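Local coordinates for protein hypothetical sensory transduction histidine kinase (Methanosarcina mazei, PDB 3LI9) that forms the extracellular Cache sensor domain of a probable membrane histidine kinase, which would pass phosphate from ATP to a protein histidine, at residues Ser60-Ile65 with Ile73-Gly78; Tyr106-Asn111 with Ile115-Val120. All blocks are in the same frame, centred on the assembly; numbering follows the deposited sequence.

Contact 1. Residues Ser60-Ile65 with Ile73-Gly78; sequences SIIKRI and IGVYLG
Ile62 is the first residue of the helical segment 60-65 to reach the strand, and it meets Val75 broadside: its CB lies 3.6 Å from Val75 CG1, the two side chains sliding past each other in opposite directions. With CG1 set between its own backbone N and carbonyl carbon (chi1 56°), Ile62 sends CD1 toward the strand backbone, to 3.7 Å from Val75 O. The other branch, CG2, touches Leu77 CG at 3.9 Å. The helix backbone takes part too, since Val75 CB sits 3.6 Å from Ile62 O. One turn later Ile65 brings CG2 to 4.0 Å from Val75 CG2, its side chain nearly at right angles to that of Val75. Val75 is thus gripped by both isoleucines: with CG1 anti to its backbone N (chi1 180°), CG1 lies on Ile62, while CG2 faces Ile65 and also the carbonyl of Ile62. Putting an alanine here would probably open a gap between the helix and the strand and leave Ile62 and Ile65 without the methyls they pack on. Leu43 of helix 13-48 also touches Ile62 and Val75. No hydrogen bond joins the two segments, whose axes approach to 7.8 Å; the helix lies on the PDC-fold sheet through branched aliphatic side chains, so shape and hydrophobic burial, not polar pairing, hold it there.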
loop_
_atom_site.group_PDB
_atom_site.type_symbol
_atom_site.label_atom_id
_atom_site.label_comp_id
_atom_site.label_asym_id
_atom_site.label_seq_id
_atom_site.Cartn_x
_atom_site.Cartn_y
_atom_site.Cartn_z
ATOM N N SER A 60 -4.356 9.249 22.029
ATOM C CA SER A 60 -5.585 9.935 21.645
ATOM C C SER A 60 -5.462 10.515 20.223
ATOM O O SER A 60 -6.473 10.570 19.453
ATOM C CB SER A 60 -5.852 11.075 22.592
ATOM O OG SER A 60 -6.342 10.462 23.776
ATOM N N ILE A 61 -4.287 11.035 19.908
ATOM C CA ILE A 61 -4.033 11.644 18.582
ATOM C C ILE A 61 -4.184 10.567 17.485
ATOM O O ILE A 61 -4.908 10.778 16.468
ATOM C CB ILE A 61 -2.637 12.293 18.535
ATOM C CG1 ILE A 61 -2.667 13.628 19.369
ATOM C CG2 ILE A 61 -2.191 12.521 17.024
ATOM C CD1 ILE A 61 -1.237 14.184 19.759
ATOM N N ILE A 62 -3.551 9.401 17.657
ATOM C CA ILE A 62 -3.630 8.413 16.548
ATOM C C ILE A 62 -5.040 7.848 16.475
ATOM O O ILE A 62 -5.481 7.497 15.367
ATOM C CB ILE A 62 -2.613 7.263 16.647
ATOM C CG1 ILE A 62 -2.718 6.495 17.982
ATOM C CG2 ILE A 62 -1.212 7.881 16.549
ATOM C CD1 ILE A 62 -1.714 5.203 18.095
ATOM N N LYS A 63 -5.755 7.776 17.603
ATOM C CA LYS A 63 -7.164 7.314 17.581
ATOM C C LYS A 63 -8.049 8.287 16.838
ATOM O O LYS A 63 -8.920 7.857 16.044
ATOM C CB LYS A 63 -7.684 7.136 19.005
ATOM C CG LYS A 63 -9.092 6.512 19.054
ATOM C CD LYS A 63 -9.564 6.167 20.479
ATOM C CE LYS A 63 -8.639 5.165 21.106
ATOM N NZ LYS A 63 -8.947 5.063 22.570
ATOM N N ARG A 64 -7.791 9.583 17.043
ATOM C CA ARG A 64 -8.570 10.617 16.316
ATOM C C ARG A 64 -8.298 10.518 14.806
ATOM O O ARG A 64 -9.216 10.607 13.983
ATOM C CB ARG A 64 -8.297 12.018 16.899
ATOM C CG ARG A 64 -9.074 13.129 16.195
ATOM C CD ARG A 64 -10.582 12.884 16.503
ATOM N NE ARG A 64 -11.411 14.069 16.060
ATOM C CZ ARG A 64 -11.600 15.147 16.848
ATOM N NH1 ARG A 64 -11.076 15.208 18.028
ATOM N NH2 ARG A 64 -12.403 16.128 16.430
ATOM N N ILE A 65 -7.015 10.362 14.431
ATOM C CA ILE A 65 -6.696 10.313 13.002
ATOM C C ILE A 65 -7.385 9.061 12.410
ATOM O O ILE A 65 -7.889 9.092 11.292
ATOM C CB ILE A 65 -5.153 10.224 12.847
ATOM C CG1 ILE A 65 -4.530 11.576 13.222
ATOM C CG2 ILE A 65 -4.772 9.857 11.349
ATOM C CD1 ILE A 65 -3.001 11.547 13.242
ATOM N N ILE A 73 -7.571 1.545 8.438
ATOM C CA ILE A 73 -7.973 0.588 9.426
ATOM C C ILE A 73 -7.021 0.560 10.659
ATOM O O ILE A 73 -7.330 -0.048 11.660
ATOM C CB ILE A 73 -8.095 -0.834 8.785
ATOM C CG1 ILE A 73 -8.928 -1.757 9.665
ATOM C CG2 ILE A 73 -6.675 -1.450 8.498
ATOM C CD1 ILE A 73 -9.465 -3.021 8.853
ATOM N N GLY A 74 -5.881 1.219 10.540
ATOM C CA GLY A 74 -4.962 1.283 11.632
ATOM C C GLY A 74 -4.141 2.560 11.516
ATOM O O GLY A 74 -3.833 3.042 10.428
ATOM N N VAL A 75 -3.758 3.082 12.665
ATOM C CA VAL A 75 -2.804 4.198 12.726
ATOM C C VAL A 75 -1.906 3.870 13.929
ATOM O O VAL A 75 -2.358 3.399 14.982
ATOM C CB VAL A 75 -3.502 5.570 13.017
ATOM C CG1 VAL A 75 -2.455 6.780 13.085
ATOM C CG2 VAL A 75 -4.546 5.878 11.948
ATOM N N TYR A 76 -0.600 4.097 13.724
ATOM C CA TYR A 76 0.319 3.620 14.752
ATOM C C TYR A 76 1.584 4.445 14.860
ATOM O O TYR A 76 1.984 5.147 13.921
ATOM C CB TYR A 76 0.623 2.142 14.566
ATOM C CG TYR A 76 1.113 1.760 13.168
ATOM C CD1 TYR A 76 2.450 1.827 12.866
ATOM C CD2 TYR A 76 0.190 1.462 12.137
ATOM C CE1 TYR A 76 2.936 1.495 11.564
ATOM C CE2 TYR A 76 0.638 1.153 10.872
ATOM C CZ TYR A 76 1.994 1.164 10.596
ATOM O OH TYR A 76 2.376 0.825 9.326
ATOM N N LEU A 77 2.274 4.270 16.013
ATOM C CA LEU A 77 3.583 4.865 16.204
ATOM C C LEU A 77 4.447 3.702 16.766
ATOM O O LEU A 77 3.922 2.807 17.499
ATOM C CB LEU A 77 3.486 5.929 17.317
ATOM C CG LEU A 77 2.627 7.139 16.906
ATOM C CD1 LEU A 77 2.392 8.010 18.179
ATOM C CD2 LEU A 77 3.318 7.963 15.824
ATOM N N GLY A 78 5.729 3.658 16.384
ATOM C CA GLY A 78 6.596 2.634 16.996
ATOM C C GLY A 78 7.947 3.340 17.235
ATOM O O GLY A 78 8.488 3.914 16.339
#

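Contact 2. Residues Tyr106-Asn111 with Ile115-Val120; sequences YCNKIN and IIEPLV
Tyr106 and Asn108 pair with Glu117 and Ile115 through four backbone hydrogen bonds, making an antiparallel hairpin. Tyr106 N gives to Glu117 O at 2.8 Å, the most bent of the four (147° at the hydrogen), and Glu117 N returns a straighter bond to Tyr106 O, 3.1 Å long. Asn108 N to Ile115 O and Ile115 N to Asn108 O, both 2.9 Å, complete the set. Between these two hydrogen-bonded pairs lies the non-hydrogen-bonded pair Cys107 and Ile116, where CA-H...O contacts fill in: Cys107 CA is 3.3 Å from Ile115 O, and Ile116 CA also approaches Tyr106 O.

Apolar contacts occur on both faces of the hairpin. On one, Cys107 CB rests 3.7 Å from Ile116 CG1, with SG alongside the same carbon. On the other, Leu119 CD2 meets Tyr106 CB at 3.7 Å, the side chains crossing at about a right angle. In Tyr106, CG anti to the backbone N (chi1 176°) carries the ring to where Asn108 CB covers part of one face, while Glu117 CG comes to the ring's edge near CD2.

The Tyr106 hydroxyl hydrogen-bonds to Asp170 of strand 162-172, across the sheet. Cys107 and Ile116 face helix 55-67, where both touch Lys63 and Cys107 also meets Ile62 and Leu66, while strand 105-108 borders strand 74-79 along its other side, with Cys107 and Val75 joined by a backbone hydrogen bond.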
loop_
_atom_site.group_PDB
_atom_site.type_symbol
_atom_site.label_atom_id
_atom_site.label_comp_id
_atom_site.label_asym_id
_atom_site.label_seq_id
_atom_site.Cartn_x
_atom_site.Cartn_y
_atom_site.Cartn_z
ATOM N N TYR A 106 -0.610 0.408 18.447
ATOM C CA TYR A 106 -1.250 0.119 17.138
ATOM C C TYR A 106 -2.742 0.314 17.370
ATOM O O TYR A 106 -3.404 -0.547 17.977
ATOM C CB TYR A 106 -0.926 -1.322 16.709
ATOM C CG TYR A 106 -1.617 -1.738 15.425
ATOM C CD1 TYR A 106 -1.544 -0.941 14.318
ATOM C CD2 TYR A 106 -2.302 -2.957 15.330
ATOM C CE1 TYR A 106 -2.160 -1.335 13.065
ATOM C CE2 TYR A 106 -2.902 -3.330 14.132
ATOM C CZ TYR A 106 -2.781 -2.527 13.005
ATOM O OH TYR A 106 -3.400 -2.849 11.826
ATOM N N CYS A 107 -3.265 1.470 16.964
ATOM C CA CYS A 107 -4.683 1.806 17.167
ATOM C C CYS A 107 -5.405 1.340 15.906
ATOM O O CYS A 107 -5.081 1.791 14.818
ATOM C CB CYS A 107 -4.792 3.308 17.389
ATOM S SG CYS A 107 -6.548 3.755 17.566
ATOM N N ASN A 108 -6.325 0.391 16.059
ATOM C CA ASN A 108 -6.938 -0.241 14.866
ATOM C C ASN A 108 -8.356 -0.674 15.059
ATOM O O ASN A 108 -8.823 -0.823 16.182
ATOM C CB ASN A 108 -6.081 -1.454 14.429
ATOM C CG ASN A 108 -6.177 -2.603 15.425
ATOM O OD1 ASN A 108 -5.404 -2.691 16.453
ATOM N ND2 ASN A 108 -7.141 -3.435 15.212
ATOM N N LYS A 109 -9.024 -0.899 13.949
ATOM C CA LYS A 109 -10.330 -1.564 13.979
ATOM C C LYS A 109 -10.383 -2.858 13.170
ATOM O O LYS A 109 -11.461 -3.215 12.607
ATOM C CB LYS A 109 -11.414 -0.542 13.570
ATOM C CG LYS A 109 -11.198 0.058 12.285
ATOM C CD LYS A 109 -12.328 1.117 11.936
ATOM C CE LYS A 109 -12.270 2.349 12.776
ATOM N NZ LYS A 109 -13.115 3.403 12.047
ATOM N N ILE A 110 -9.285 -3.598 13.154
ATOM C CA ILE A 110 -9.134 -4.845 12.388
ATOM C C ILE A 110 -10.205 -5.831 12.760
ATOM O O ILE A 110 -10.792 -6.447 11.875
ATOM C CB ILE A 110 -7.765 -5.529 12.696
ATOM C CG1 ILE A 110 -6.543 -4.723 12.220
ATOM C CG2 ILE A 110 -7.641 -7.006 12.063
ATOM C CD1 ILE A 110 -6.420 -4.640 10.704
ATOM N N ASN A 111 -10.501 -5.962 14.046
ATOM C CA ASN A 111 -11.417 -6.990 14.496
ATOM C C ASN A 111 -12.790 -6.389 14.686
ATOM O O ASN A 111 -13.705 -7.091 15.171
ATOM C CB ASN A 111 -10.933 -7.615 15.837
ATOM C CG ASN A 111 -9.664 -8.460 15.678
ATOM O OD1 ASN A 111 -8.629 -8.056 15.104
ATOM N ND2 ASN A 111 -9.728 -9.657 16.216
ATOM N N ILE A 115 -9.479 -0.505 19.029
ATOM C CA ILE A 115 -8.678 -0.886 20.185
ATOM C C ILE A 115 -7.228 -0.435 20.006
ATOM O O ILE A 115 -6.831 -0.061 18.890
ATOM C CB ILE A 115 -8.707 -2.385 20.506
ATOM C CG1 ILE A 115 -8.050 -3.218 19.485
ATOM C CG2 ILE A 115 -10.200 -2.844 20.877
ATOM C CD1 ILE A 115 -7.736 -4.656 20.062
ATOM N N ILE A 116 -6.460 -0.406 21.121
ATOM C CA ILE A 116 -5.024 -0.107 20.949
ATOM C C ILE A 116 -4.280 -1.245 21.553
ATOM O O ILE A 116 -4.518 -1.580 22.728
ATOM C CB ILE A 116 -4.582 1.232 21.612
ATOM C CG1 ILE A 116 -5.386 2.381 20.968
ATOM C CG2 ILE A 116 -3.059 1.335 21.445
ATOM C CD1 ILE A 116 -5.068 3.768 21.539
ATOM N N GLU A 117 -3.421 -1.863 20.765
ATOM C CA GLU A 117 -2.586 -3.005 21.243
ATOM C C GLU A 117 -1.167 -2.740 20.784
ATOM O O GLU A 117 -0.971 -1.975 19.864
ATOM C CB GLU A 117 -3.100 -4.355 20.680
ATOM C CG GLU A 117 -3.298 -4.445 19.191
ATOM C CD GLU A 117 -4.413 -5.513 18.853
ATOM O OE1 GLU A 117 -5.074 -5.297 17.812
ATOM O OE2 GLU A 117 -4.654 -6.540 19.647
ATOM N N PRO A 118 -0.150 -3.387 21.373
ATOM C CA PRO A 118 1.206 -3.129 20.803
ATOM C C PRO A 118 1.437 -3.689 19.370
ATOM O O PRO A 118 0.904 -4.754 19.021
ATOM C CB PRO A 118 2.142 -3.907 21.774
ATOM C CG PRO A 118 1.245 -4.934 22.526
ATOM C CD PRO A 118 -0.201 -4.432 22.431
ATOM N N LEU A 119 2.242 -2.998 18.603
ATOM C CA LEU A 119 2.750 -3.492 17.335
ATOM C C LEU A 119 3.559 -4.763 17.684
ATOM O O LEU A 119 4.055 -4.887 18.817
ATOM C CB LEU A 119 3.758 -2.502 16.754
ATOM C CG LEU A 119 3.075 -1.218 16.223
ATOM C CD1 LEU A 119 4.193 -0.165 16.002
ATOM C CD2 LEU A 119 2.323 -1.547 14.865
ATOM N N VAL A 120 3.675 -5.641 16.685
ATOM C CA VAL A 120 4.484 -6.897 16.820
ATOM C C VAL A 120 5.489 -6.890 15.664
ATOM O O VAL A 120 5.258 -6.250 14.586
ATOM C CB VAL A 120 3.597 -8.217 16.914
ATOM C CG1 VAL A 120 4.470 -9.403 17.132
ATOM C CG2 VAL A 120 2.721 -8.184 18.134
#

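In the fold
Contact 1 is the more deeply buried, a helix laid on a strand mainly by aliphatic side chains, with no hydrogen bond between the two segments; contact 2 is partly buried, a hairpin held by backbone hydrogen bonds, with Ile115 exposed. They share one sheet: strands 74-79 and 105-108 are neighbours in it, and helix 55-67 packs against both. The sheet's two faces differ in character. Val75, Leu77 and Cys107 turn to the helices, whereas Tyr76 and Tyr106 turn to the other face, hydrogen-bonding through their hydroxyls to Asp154 and Asp170 respectively, near a molecule probably from the crystallisation liquor. That site is consistent with the ligand pocket of a Cache sensor domain.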